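Local coordinates for protein SusD homolog (Bacteroides thetaiotaomicron VPI-5482, PDB 3IV0) that probably binds glycans at the cell surface as a SusD-family outer-membrane lipoprotein, handing them to a partner transporter, though its own ligand is not known, at residues A[34-45]-A[276-287]; A[60-68]-A[76-85]. One frame throughout, in Å; residues are numbered along the deposited sequence. Where two conformers were deposited one is given.

Contact 1: residues A[34-45]-A[276-287]; sequences RNATMSQRPFLT and EIFMMNAKFSDN. With EDO (1,2-ethanediol), chain F.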
loop_
_atom_site.group_PDB
_atom_site.type_symbol
_atom_site.label_atom_id
_atom_site.label_comp_id
_atom_site.label_asym_id
_atom_site.label_seq_id
_atom_site.Cartn_x
_atom_site.Cartn_y
_atom_site.Cartn_z
ATOM N N ARG A 34 -9.377 2.178 -7.255
ATOM C CA ARG A 34 -9.325 3.469 -6.600
ATOM C C ARG A 34 -10.516 3.626 -5.662
ATOM O O ARG A 34 -10.385 4.146 -4.543
ATOM C CB ARG A 34 -9.309 4.578 -7.630
ATOM C CG ARG A 34 -9.444 5.966 -7.025
ATOM C CD ARG A 34 -9.149 7.027 -8.030
ATOM N NE ARG A 34 -10.011 6.933 -9.199
ATOM C CZ ARG A 34 -9.737 7.510 -10.360
ATOM N NH1 ARG A 34 -8.645 8.221 -10.529
ATOM N NH2 ARG A 34 -10.607 7.367 -11.372
ATOM N N ASN A 35 -11.715 3.265 -6.108
ATOM C CA ASN A 35 -12.883 3.340 -5.239
ATOM C C ASN A 35 -12.741 2.496 -3.988
ATOM O O ASN A 35 -13.146 2.944 -2.902
ATOM C CB ASN A 35 -14.150 2.960 -6.017
ATOM C CG ASN A 35 -14.630 4.067 -6.921
ATOM O OD1 ASN A 35 -14.337 5.223 -6.710
ATOM N ND2 ASN A 35 -15.402 3.678 -7.944
ATOM N N ALA A 36 -12.205 1.285 -4.145
ATOM C CA ALA A 36 -12.067 0.359 -3.018
ATOM C C ALA A 36 -11.068 0.838 -1.987
ATOM O O ALA A 36 -11.187 0.479 -0.801
ATOM C CB ALA A 36 -11.633 -0.976 -3.531
ATOM N N THR A 37 -10.064 1.583 -2.403
ATOM C CA THR A 37 -8.937 1.929 -1.534
ATOM C C THR A 37 -8.960 3.336 -0.982
ATOM O O THR A 37 -8.497 3.551 0.146
ATOM C CB THR A 37 -7.616 1.739 -2.298
ATOM O OG1 THR A 37 -7.679 2.452 -3.528
ATOM C CG2 THR A 37 -7.316 0.260 -2.553
HETATM N N MSE A 38 -9.486 4.291 -1.779
HETATM C CA MSE A 38 -9.379 5.746 -1.555
HETATM C C MSE A 38 -10.641 6.563 -1.715
HETATM O O MSE A 38 -10.758 7.587 -1.043
HETATM C CB MSE A 38 -8.304 6.349 -2.481
HETATM C CG MSE A 38 -6.881 5.765 -2.361
HETATM SE SE MSE A 38 -6.051 6.021 -0.625
HETATM C CE MSE A 38 -6.017 7.956 -0.646
ATOM N N SER A 39 -11.472 6.235 -2.697
ATOM C CA SER A 39 -12.512 7.166 -3.113
ATOM C C SER A 39 -13.886 6.854 -2.577
ATOM O O SER A 39 -14.679 7.784 -2.442
ATOM C CB SER A 39 -12.508 7.340 -4.634
ATOM O OG SER A 39 -11.333 7.996 -5.060
ATOM N N GLN A 40 -14.180 5.593 -2.288
ATOM C CA GLN A 40 -15.460 5.229 -1.688
ATOM C C GLN A 40 -15.303 4.712 -0.256
ATOM O O GLN A 40 -16.301 4.514 0.415
ATOM C CB GLN A 40 -16.200 4.200 -2.565
ATOM C CG GLN A 40 -16.671 4.775 -3.934
ATOM C CD GLN A 40 -17.409 3.774 -4.891
ATOM O OE1 GLN A 40 -17.241 2.552 -4.844
ATOM N NE2 GLN A 40 -18.209 4.334 -5.801
ATOM N N ARG A 41 -14.061 4.368 0.125
ATOM C CA ARG A 41 -13.695 3.873 1.482
ATOM C C ARG A 41 -12.305 4.399 1.822
ATOM O O ARG A 41 -11.438 4.451 0.949
ATOM C CB ARG A 41 -13.584 2.342 1.538
ATOM C CG ARG A 41 -14.833 1.578 1.375
ATOM C CD ARG A 41 -15.146 1.305 -0.103
ATOM N NE ARG A 41 -16.459 0.686 -0.289
ATOM C CZ ARG A 41 -16.687 -0.620 -0.140
ATOM N NH1 ARG A 41 -15.692 -1.433 0.178
ATOM N NH2 ARG A 41 -17.913 -1.119 -0.291
ATOM N N PRO A 42 -12.052 4.735 3.098
ATOM C CA PRO A 42 -10.672 5.011 3.516
ATOM C C PRO A 42 -9.913 3.734 3.878
ATOM O O PRO A 42 -9.262 3.645 4.916
ATOM C CB PRO A 42 -10.884 5.908 4.718
ATOM C CG PRO A 42 -12.121 5.376 5.342
ATOM C CD PRO A 42 -12.994 4.953 4.202
ATOM N N PHE A 43 -10.019 2.757 3.007
ATOM C CA PHE A 43 -9.469 1.424 3.259
ATOM C C PHE A 43 -7.982 1.433 3.480
ATOM O O PHE A 43 -7.502 0.864 4.452
ATOM C CB PHE A 43 -9.822 0.509 2.070
ATOM C CG PHE A 43 -9.139 -0.831 2.066
ATOM C CD1 PHE A 43 -7.843 -0.958 1.562
ATOM C CD2 PHE A 43 -9.778 -1.957 2.533
ATOM C CE1 PHE A 43 -7.219 -2.196 1.544
ATOM C CE2 PHE A 43 -9.167 -3.207 2.471
ATOM C CZ PHE A 43 -7.875 -3.309 2.011
ATOM N N LEU A 44 -7.231 2.049 2.584
ATOM C CA LEU A 44 -5.766 1.954 2.669
ATOM C C LEU A 44 -5.234 2.626 3.910
ATOM O O LEU A 44 -4.350 2.050 4.587
ATOM C CB LEU A 44 -5.117 2.484 1.390
ATOM C CG LEU A 44 -3.611 2.295 1.263
ATOM C CD1 LEU A 44 -3.171 0.866 1.583
ATOM C CD2 LEU A 44 -3.250 2.650 -0.168
ATOM N N THR A 45 -5.714 3.800 4.272
ATOM C CA THR A 45 -5.115 4.462 5.409
ATOM C C THR A 45 -5.600 3.859 6.728
ATOM O O THR A 45 -4.807 3.728 7.671
ATOM C CB THR A 45 -5.273 6.002 5.326
ATOM O OG1 THR A 45 -4.387 6.613 6.270
ATOM C CG2 THR A 45 -6.648 6.478 5.665
ATOM N N GLU A 276 -11.785 13.520 -9.916
ATOM C CA GLU A 276 -11.325 12.222 -9.411
ATOM C C GLU A 276 -10.631 12.524 -8.092
ATOM O O GLU A 276 -9.424 12.814 -8.052
ATOM C CB GLU A 276 -10.389 11.588 -10.409
ATOM C CG GLU A 276 -11.113 11.122 -11.664
ATOM C CD GLU A 276 -10.175 10.654 -12.758
ATOM O OE1 GLU A 276 -9.223 11.394 -13.075
ATOM O OE2 GLU A 276 -10.410 9.551 -13.319
ATOM N N ILE A 277 -11.425 12.554 -7.038
ATOM C CA ILE A 277 -11.000 13.053 -5.743
ATOM C C ILE A 277 -11.164 11.981 -4.696
ATOM O O ILE A 277 -12.209 11.384 -4.544
ATOM C CB ILE A 277 -11.827 14.290 -5.323
ATOM C CG1 ILE A 277 -11.848 15.299 -6.471
ATOM C CG2 ILE A 277 -11.253 14.977 -4.090
ATOM C CD1 ILE A 277 -12.632 16.588 -6.170
ATOM N N PHE A 278 -10.100 11.742 -3.948
ATOM C CA PHE A 278 -10.157 10.793 -2.859
ATOM C C PHE A 278 -11.011 11.361 -1.746
ATOM O O PHE A 278 -11.070 12.553 -1.589
ATOM C CB PHE A 278 -8.760 10.538 -2.314
ATOM C CG PHE A 278 -7.743 9.991 -3.349
ATOM C CD1 PHE A 278 -8.121 9.185 -4.436
ATOM C CD2 PHE A 278 -6.381 10.236 -3.157
ATOM C CE1 PHE A 278 -7.168 8.694 -5.290
ATOM C CE2 PHE A 278 -5.427 9.740 -4.010
ATOM C CZ PHE A 278 -5.810 8.971 -5.085
HETATM N N MSE A 279 -11.585 10.507 -0.921
HETATM C CA MSE A 279 -12.196 10.992 0.298
HETATM C C MSE A 279 -11.154 11.688 1.147
HETATM O O MSE A 279 -10.025 11.206 1.268
HETATM C CB MSE A 279 -12.742 9.836 1.092
HETATM C CG MSE A 279 -13.949 9.254 0.535
HETATM SE SE MSE A 279 -14.582 7.691 1.510
HETATM C CE MSE A 279 -14.839 8.496 3.122
HETATM N N MSE A 280 -11.518 12.808 1.745
HETATM C CA MSE A 280 -10.639 13.492 2.636
HETATM C C MSE A 280 -10.092 12.538 3.715
HETATM O O MSE A 280 -8.885 12.513 3.984
HETATM C CB MSE A 280 -11.405 14.641 3.267
HETATM C CG MSE A 280 -10.569 15.453 4.132
HETATM SE SE MSE A 280 -11.355 17.157 4.582
HETATM C CE MSE A 280 -11.524 17.627 3.257
ATOM N N ASN A 281 -10.976 11.753 4.311
ATOM C CA ASN A 281 -10.619 10.864 5.416
ATOM C C ASN A 281 -9.764 9.671 4.954
ATOM O O ASN A 281 -9.170 8.969 5.750
ATOM C CB ASN A 281 -11.898 10.401 6.133
ATOM C CG ASN A 281 -11.669 9.782 7.487
ATOM O OD1 ASN A 281 -10.790 10.192 8.301
ATOM N ND2 ASN A 281 -12.483 8.818 7.775
ATOM N N ALA A 282 -9.744 9.431 3.651
ATOM C CA ALA A 282 -8.900 8.399 3.047
ATOM C C ALA A 282 -7.448 8.809 2.851
ATOM O O ALA A 282 -6.562 7.962 2.644
ATOM C CB ALA A 282 -9.455 7.970 1.681
ATOM N N LYS A 283 -7.197 10.119 2.874
ATOM C CA LYS A 283 -5.866 10.667 2.644
ATOM C C LYS A 283 -5.190 10.880 3.988
ATOM O O LYS A 283 -5.585 11.766 4.766
ATOM C CB LYS A 283 -5.955 11.974 1.866
ATOM C CG LYS A 283 -6.471 11.736 0.447
ATOM C CD LYS A 283 -6.501 13.000 -0.389
ATOM C CE LYS A 283 -7.779 13.763 -0.182
ATOM N NZ LYS A 283 -7.956 14.840 -1.233
ATOM N N PHE A 284 -4.140 10.116 4.238
ATOM C CA PHE A 284 -3.401 10.253 5.483
ATOM C C PHE A 284 -3.076 11.702 5.785
ATOM O O PHE A 284 -3.307 12.204 6.921
ATOM C CB PHE A 284 -2.104 9.437 5.365
ATOM C CG PHE A 284 -1.168 9.546 6.549
ATOM C CD1 PHE A 284 -1.348 8.729 7.644
ATOM C CD2 PHE A 284 -0.114 10.440 6.553
ATOM C CE1 PHE A 284 -0.486 8.779 8.732
ATOM C CE2 PHE A 284 0.747 10.487 7.654
ATOM C CZ PHE A 284 0.523 9.662 8.740
ATOM N N SER A 285 -2.572 12.406 4.794
ATOM C CA SER A 285 -2.186 13.799 4.980
ATOM C C SER A 285 -3.337 14.636 5.587
ATOM O O SER A 285 -3.101 15.490 6.469
ATOM C CB SER A 285 -1.714 14.387 3.654
ATOM O OG SER A 285 -1.127 15.672 3.854
ATOM N N ASP A 286 -4.567 14.430 5.108
ATOM C CA ASP A 286 -5.710 15.214 5.578
ATOM C C ASP A 286 -6.145 14.839 6.966
ATOM O O ASP A 286 -6.946 15.552 7.574
ATOM C CB ASP A 286 -6.865 15.180 4.581
ATOM C CG ASP A 286 -6.611 16.058 3.359
ATOM O OD1 ASP A 286 -5.837 17.033 3.443
ATOM O OD2 ASP A 286 -7.256 15.823 2.306
ATOM N N ASN A 287 -5.620 13.728 7.486
ATOM C CA ASN A 287 -5.926 13.325 8.831
ATOM C C ASN A 287 -4.883 13.803 9.843
ATOM O O ASN A 287 -5.156 13.768 11.056
ATOM C CB ASN A 287 -6.078 11.794 8.897
ATOM C CG ASN A 287 -7.308 11.293 8.161
ATOM O OD1 ASN A 287 -8.354 11.950 8.116
ATOM N ND2 ASN A 287 -7.197 10.103 7.587
HETATM C C1 EDO F . -9.762 15.563 6.828
HETATM O O1 EDO F . -9.608 16.732 7.587
HETATM C C2 EDO F . -10.251 14.299 7.529
HETATM O O2 EDO F . -9.947 14.296 8.913
HETATM O O HOH W 1 -7.443 8.503 -13.551
HETATM O O HOH W 2 -7.440 5.287 2.428
HETATM O O HOH W 3 -14.371 10.375 -3.334
HETATM O O HOH W 4 -4.996 8.348 8.267
#

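Contact 2: residues A[60-68]-A[76-85]; sequences TGDKYVAYL and LRNTYPDDAR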
loop_
_atom_site.group_PDB
_atom_site.type_symbol
_atom_site.label_atom_id
_atom_site.label_comp_id
_atom_site.label_asym_id
_atom_site.label_seq_id
_atom_site.Cartn_x
_atom_site.Cartn_y
_atom_site.Cartn_z
ATOM N N THR A 60 -12.247 12.719 21.164
ATOM C CA THR A 60 -12.565 11.332 21.504
ATOM C C THR A 60 -13.837 10.827 20.817
ATOM O O THR A 60 -14.035 9.626 20.681
ATOM C CB THR A 60 -12.703 11.141 23.044
ATOM O OG1 THR A 60 -13.834 11.870 23.527
ATOM C CG2 THR A 60 -11.464 11.615 23.755
ATOM N N GLY A 61 -14.702 11.741 20.389
ATOM C CA GLY A 61 -15.866 11.379 19.571
ATOM C C GLY A 61 -15.560 10.681 18.240
ATOM O O GLY A 61 -16.440 10.000 17.680
ATOM N N ASP A 62 -14.331 10.852 17.731
ATOM C CA ASP A 62 -13.853 10.132 16.522
ATOM C C ASP A 62 -13.362 8.759 16.961
ATOM O O ASP A 62 -12.146 8.467 17.034
ATOM C CB ASP A 62 -12.734 10.932 15.852
ATOM C CG ASP A 62 -13.225 12.262 15.314
ATOM O OD1 ASP A 62 -14.344 12.298 14.749
ATOM O OD2 ASP A 62 -12.484 13.250 15.394
ATOM N N LYS A 63 -14.321 7.914 17.277
ATOM C CA LYS A 63 -14.065 6.711 18.044
ATOM C C LYS A 63 -13.219 5.708 17.278
ATOM O O LYS A 63 -12.459 4.938 17.867
ATOM C CB LYS A 63 -15.391 6.079 18.439
ATOM C CG LYS A 63 -16.117 6.890 19.501
ATOM C CD LYS A 63 -17.441 6.239 19.848
ATOM C CE LYS A 63 -18.071 6.974 21.025
ATOM N NZ LYS A 63 -19.461 6.537 21.305
ATOM N N TYR A 64 -13.307 5.741 15.955
ATOM C CA TYR A 64 -12.585 4.791 15.110
ATOM C C TYR A 64 -11.072 4.904 15.255
ATOM O O TYR A 64 -10.376 3.900 15.082
ATOM C CB TYR A 64 -12.990 4.929 13.645
ATOM C CG TYR A 64 -12.690 6.246 13.000
ATOM C CD1 TYR A 64 -11.495 6.476 12.364
ATOM C CD2 TYR A 64 -13.640 7.268 13.001
ATOM C CE1 TYR A 64 -11.216 7.680 11.756
ATOM C CE2 TYR A 64 -13.364 8.494 12.403
ATOM C CZ TYR A 64 -12.150 8.685 11.773
ATOM O OH TYR A 64 -11.891 9.868 11.142
ATOM N N VAL A 65 -10.555 6.076 15.645
ATOM C CA VAL A 65 -9.122 6.218 15.817
ATOM C C VAL A 65 -8.607 5.268 16.894
ATOM O O VAL A 65 -7.665 4.521 16.672
ATOM C CB VAL A 65 -8.710 7.661 16.140
ATOM C CG1 VAL A 65 -7.209 7.715 16.442
ATOM C CG2 VAL A 65 -9.095 8.564 14.954
ATOM N N ALA A 66 -9.176 5.348 18.090
ATOM C CA ALA A 66 -8.804 4.417 19.165
ATOM C C ALA A 66 -9.096 2.979 18.814
ATOM O O ALA A 66 -8.311 2.105 19.133
ATOM C CB ALA A 66 -9.498 4.780 20.517
ATOM N N TYR A 67 -10.250 2.688 18.217
ATOM C CA TYR A 67 -10.511 1.312 17.834
ATOM C C TYR A 67 -9.399 0.763 16.940
ATOM O O TYR A 67 -8.896 -0.361 17.155
ATOM C CB TYR A 67 -11.849 1.183 17.138
ATOM C CG TYR A 67 -13.062 1.549 17.975
ATOM C CD1 TYR A 67 -13.110 1.363 19.355
ATOM C CD2 TYR A 67 -14.197 2.028 17.354
ATOM C CE1 TYR A 67 -14.264 1.689 20.075
ATOM C CE2 TYR A 67 -15.328 2.332 18.054
ATOM C CZ TYR A 67 -15.354 2.168 19.403
ATOM O OH TYR A 67 -16.522 2.485 20.064
ATOM N N LEU A 68 -8.988 1.522 15.935
ATOM C CA LEU A 68 -7.891 1.075 15.078
ATOM C C LEU A 68 -6.607 0.922 15.846
ATOM O O LEU A 68 -5.932 -0.114 15.743
ATOM C CB LEU A 68 -7.719 2.033 13.898
ATOM C CG LEU A 68 -8.841 1.907 12.882
ATOM C CD1 LEU A 68 -8.860 3.122 11.986
ATOM C CD2 LEU A 68 -8.727 0.605 12.064
ATOM N N LEU A 76 -15.252 -1.429 16.422
ATOM C CA LEU A 76 -15.342 -0.634 15.185
ATOM C C LEU A 76 -16.590 -1.068 14.363
ATOM O O LEU A 76 -17.383 -0.228 13.947
ATOM C CB LEU A 76 -14.079 -0.810 14.362
ATOM C CG LEU A 76 -13.947 0.034 13.077
ATOM C CD1 LEU A 76 -13.775 1.493 13.440
ATOM C CD2 LEU A 76 -12.769 -0.449 12.217
ATOM N N ARG A 77 -16.771 -2.356 14.127
ATOM C CA ARG A 77 -17.912 -2.853 13.359
ATOM C C ARG A 77 -19.230 -2.575 14.098
ATOM O O ARG A 77 -20.330 -2.447 13.507
ATOM C CB ARG A 77 -17.768 -4.351 13.117
ATOM C CG ARG A 77 -19.034 -5.010 12.547
ATOM C CD ARG A 77 -18.903 -6.515 12.411
ATOM N NE ARG A 77 -18.871 -7.195 13.697
ATOM C CZ ARG A 77 -18.510 -8.476 13.875
ATOM N NH1 ARG A 77 -18.126 -9.244 12.854
ATOM N NH2 ARG A 77 -18.527 -8.995 15.092
ATOM N N ASN A 78 -19.432 -2.784 15.523
ATOM C CA ASN A 78 -20.633 -2.390 16.243
ATOM C C ASN A 78 -20.923 -0.865 16.181
ATOM O O ASN A 78 -22.085 -0.481 16.073
ATOM C CB ASN A 78 -20.540 -2.887 17.697
ATOM C CG ASN A 78 -21.839 -2.699 18.472
ATOM O OD1 ASN A 78 -21.891 -1.917 19.426
ATOM N ND2 ASN A 78 -22.877 -3.418 18.078
ATOM N N THR A 79 -19.907 -0.007 16.205
ATOM C CA THR A 79 -20.137 1.444 16.237
ATOM C C THR A 79 -20.431 2.000 14.845
ATOM O O THR A 79 -21.246 2.915 14.717
ATOM C CB THR A 79 -18.931 2.180 16.850
ATOM O OG1 THR A 79 -18.745 1.739 18.211
ATOM C CG2 THR A 79 -19.112 3.681 16.836
ATOM N N TYR A 80 -19.850 1.401 13.806
ATOM C CA TYR A 80 -20.001 1.875 12.428
ATOM C C TYR A 80 -20.357 0.700 11.517
ATOM O O TYR A 80 -19.563 0.278 10.676
ATOM C CB TYR A 80 -18.711 2.527 11.943
ATOM C CG TYR A 80 -18.142 3.610 12.816
ATOM C CD1 TYR A 80 -18.652 4.887 12.814
ATOM C CD2 TYR A 80 -17.048 3.343 13.648
ATOM C CE1 TYR A 80 -18.094 5.876 13.604
ATOM C CE2 TYR A 80 -16.499 4.313 14.430
ATOM C CZ TYR A 80 -17.012 5.593 14.406
ATOM O OH TYR A 80 -16.431 6.571 15.193
ATOM N N PRO A 81 -21.541 0.122 11.685
ATOM C CA PRO A 81 -21.782 -1.161 11.048
ATOM C C PRO A 81 -21.785 -1.216 9.528
ATOM O O PRO A 81 -21.487 -2.259 8.980
ATOM C CB PRO A 81 -23.167 -1.558 11.550
ATOM C CG PRO A 81 -23.722 -0.397 12.267
ATOM C CD PRO A 81 -22.627 0.523 12.612
ATOM N N ASP A 82 -22.216 -0.124 8.891
ATOM C CA ASP A 82 -22.456 -0.149 7.440
ATOM C C ASP A 82 -21.705 0.917 6.634
ATOM O O ASP A 82 -21.630 0.815 5.373
ATOM C CB ASP A 82 -23.964 -0.027 7.146
ATOM C CG ASP A 82 -24.738 -1.240 7.545
ATOM O OD1 ASP A 82 -24.209 -2.370 7.491
ATOM O OD2 ASP A 82 -25.935 -1.094 7.877
ATOM N N ASP A 83 -21.125 1.899 7.316
ATOM C CA ASP A 83 -20.649 3.107 6.656
ATOM C C ASP A 83 -19.128 3.191 6.524
ATOM O O ASP A 83 -18.412 2.207 6.782
ATOM C CB ASP A 83 -21.286 4.369 7.265
ATOM C CG ASP A 83 -20.658 4.815 8.574
ATOM O OD1 ASP A 83 -19.513 4.427 8.912
ATOM O OD2 ASP A 83 -21.322 5.635 9.249
ATOM N N ALA A 84 -18.633 4.320 6.039
ATOM C CA ALA A 84 -17.225 4.427 5.631
ATOM C C ALA A 84 -16.237 4.543 6.769
ATOM O O ALA A 84 -15.039 4.699 6.514
ATOM C CB ALA A 84 -17.009 5.597 4.616
ATOM N N ARG A 85 -16.702 4.504 8.016
ATOM C CA ARG A 85 -15.805 4.442 9.164
ATOM C C ARG A 85 -15.600 3.035 9.668
ATOM O O ARG A 85 -14.841 2.834 10.608
ATOM C CB ARG A 85 -16.282 5.351 10.309
ATOM C CG ARG A 85 -16.115 6.828 10.062
ATOM C CD ARG A 85 -17.250 7.461 9.268
ATOM N NE ARG A 85 -18.581 7.231 9.815
ATOM C CZ ARG A 85 -19.158 7.951 10.767
ATOM N NH1 ARG A 85 -18.557 9.003 11.293
ATOM N NH2 ARG A 85 -20.386 7.632 11.154
HETATM O O HOH W 5 -17.248 8.931 14.876
#

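Contact 1: residues A[34-45]-A[276-287]
Ser-39 and Pro-42 bring the turn between helices 19-39 and 43-50 up against the chain at Phe-278 and Ala-282, with CA atoms 4.3 Å apart for Ser-39 and Phe-278, and the backbone N of Met-279 donates to O of Met-38. A wider pi-type turn closes the first helix, and Pro-42 takes the N-cap position of the second. Selenomethionine Met-38 carries the apolar part. Its chain folds back at chi2 and chi3, both near -63°, and thereby arches over one face of the Phe-278 ring: CB lies over the face in a CH-pi contact, 3.9 Å from the centroid, SE stands higher above it in a Met-aromatic contact, and CE comes down to within 3.4 Å of Phe-278 CD2. CD of Arg-34 and OG of Ser-39 sit in plane at the ring's edge, and Ile-268 of strand 264-268 also packs on the ring. Selenomethionine Met-279 lies along residues 40-42, its SE beside the Gln-40 to Arg-41 peptide and its CE against Pro-42 CD, while Pro-42 CB rests on Ala-282 CB at 3.9 Å. Beyond the ring, Arg-34 NH2 forms a salt bridge with Glu-276 OE2 (2.9 Å), met from above the carboxylate plane; the two flat groups stand 63° apart. Asn-31 and Ala-269 take further guanidinium N-H groups. Thr-45 OG1, bonded to Asp-49, receives a water that Asn-287 ND2 also reaches. A loop near residue 280 is thus packed on a helix-to-helix turn of the N-terminal SusD region. The chemistry grades from a partly exposed ion pair, through an aromatic ring covered on one face by selenomethionine, to a water that joins Thr-37 O, Ala-282 O and Thr-45 N, meeting backbone polar groups of both segments where no direct bond links them.

Contact 2: residues A[60-68]-A[76-85]
Tyr-80 reaches across from the end of helix 73-79 to the start of helix 63-69, where its OH lies 3.3 Å from both Lys-63 N and Tyr-64 N. Both N-H groups donate to it only weakly, along bent paths, and a water that donates to O of Gly-61 lies near this hydroxyl, at the ring's edge. The Tyr-80 ring is held between two neighbours in its own segment: CG2 of Thr-79 over the centre of one face, CB of Arg-85 toward the rim of the other. CE1 at the rim of this ring lies over the guanidinium of Arg-85, whose rotation is fixed by Asp-83, gripped side-on through NE and NH2; Asp-83 OD1 also accepts from Arg-85 N, an Asx turn. CB of Tyr-64 meets Leu-76 CD1 at 3.5 Å and also touches Tyr-80 CE2. Its ring, set between its own backbone N and carbonyl carbon (chi1 63°), turns an edge to Tyr-80 OH. With CG of Tyr-67 beside its own N (chi1 -63°), that ring lies with one face over the backbone N of Leu-76 and brings OH to 3.0 Å from Thr-79 OG1, a hydroxyl already bonded to Glu-75 O. A serine in place of Tyr-67 would probably open a gap over the backbone of Leu-76 and beside Tyr-80, and leave Thr-79 OG1 without the neighbouring hydroxyl. Leu-76 CD2 meets Leu-68 CD2 more loosely, at 4.2 Å. Two short helices joined by a tight connection and packed through aromatic side chains make a small helical hairpin, here within the N-terminal, largely helical part of a SusD-family protein.

In the fold
From the N terminus, helix 19-39 leads into the turn at 34-45, which waits for a partner more than 230 residues further on. Helix 43-50 and strand 55-57 then bring the chain to contact 2, a local loop closed across only seven intervening residues by helices 63-69 and 73-79. Contact 1 closes its much longer loop at 276-287, after strand 264-268, so contact 2 lies wholly within it. Their centres are about 16 Å apart and they touch: Asn-281 probably hydrogen-bonds to Tyr-64, while Pro-42 and Met-279 pack on Ala-84. Contact 1 ties the N-terminal helices to the middle of the chain, and contact 2 packs beside it.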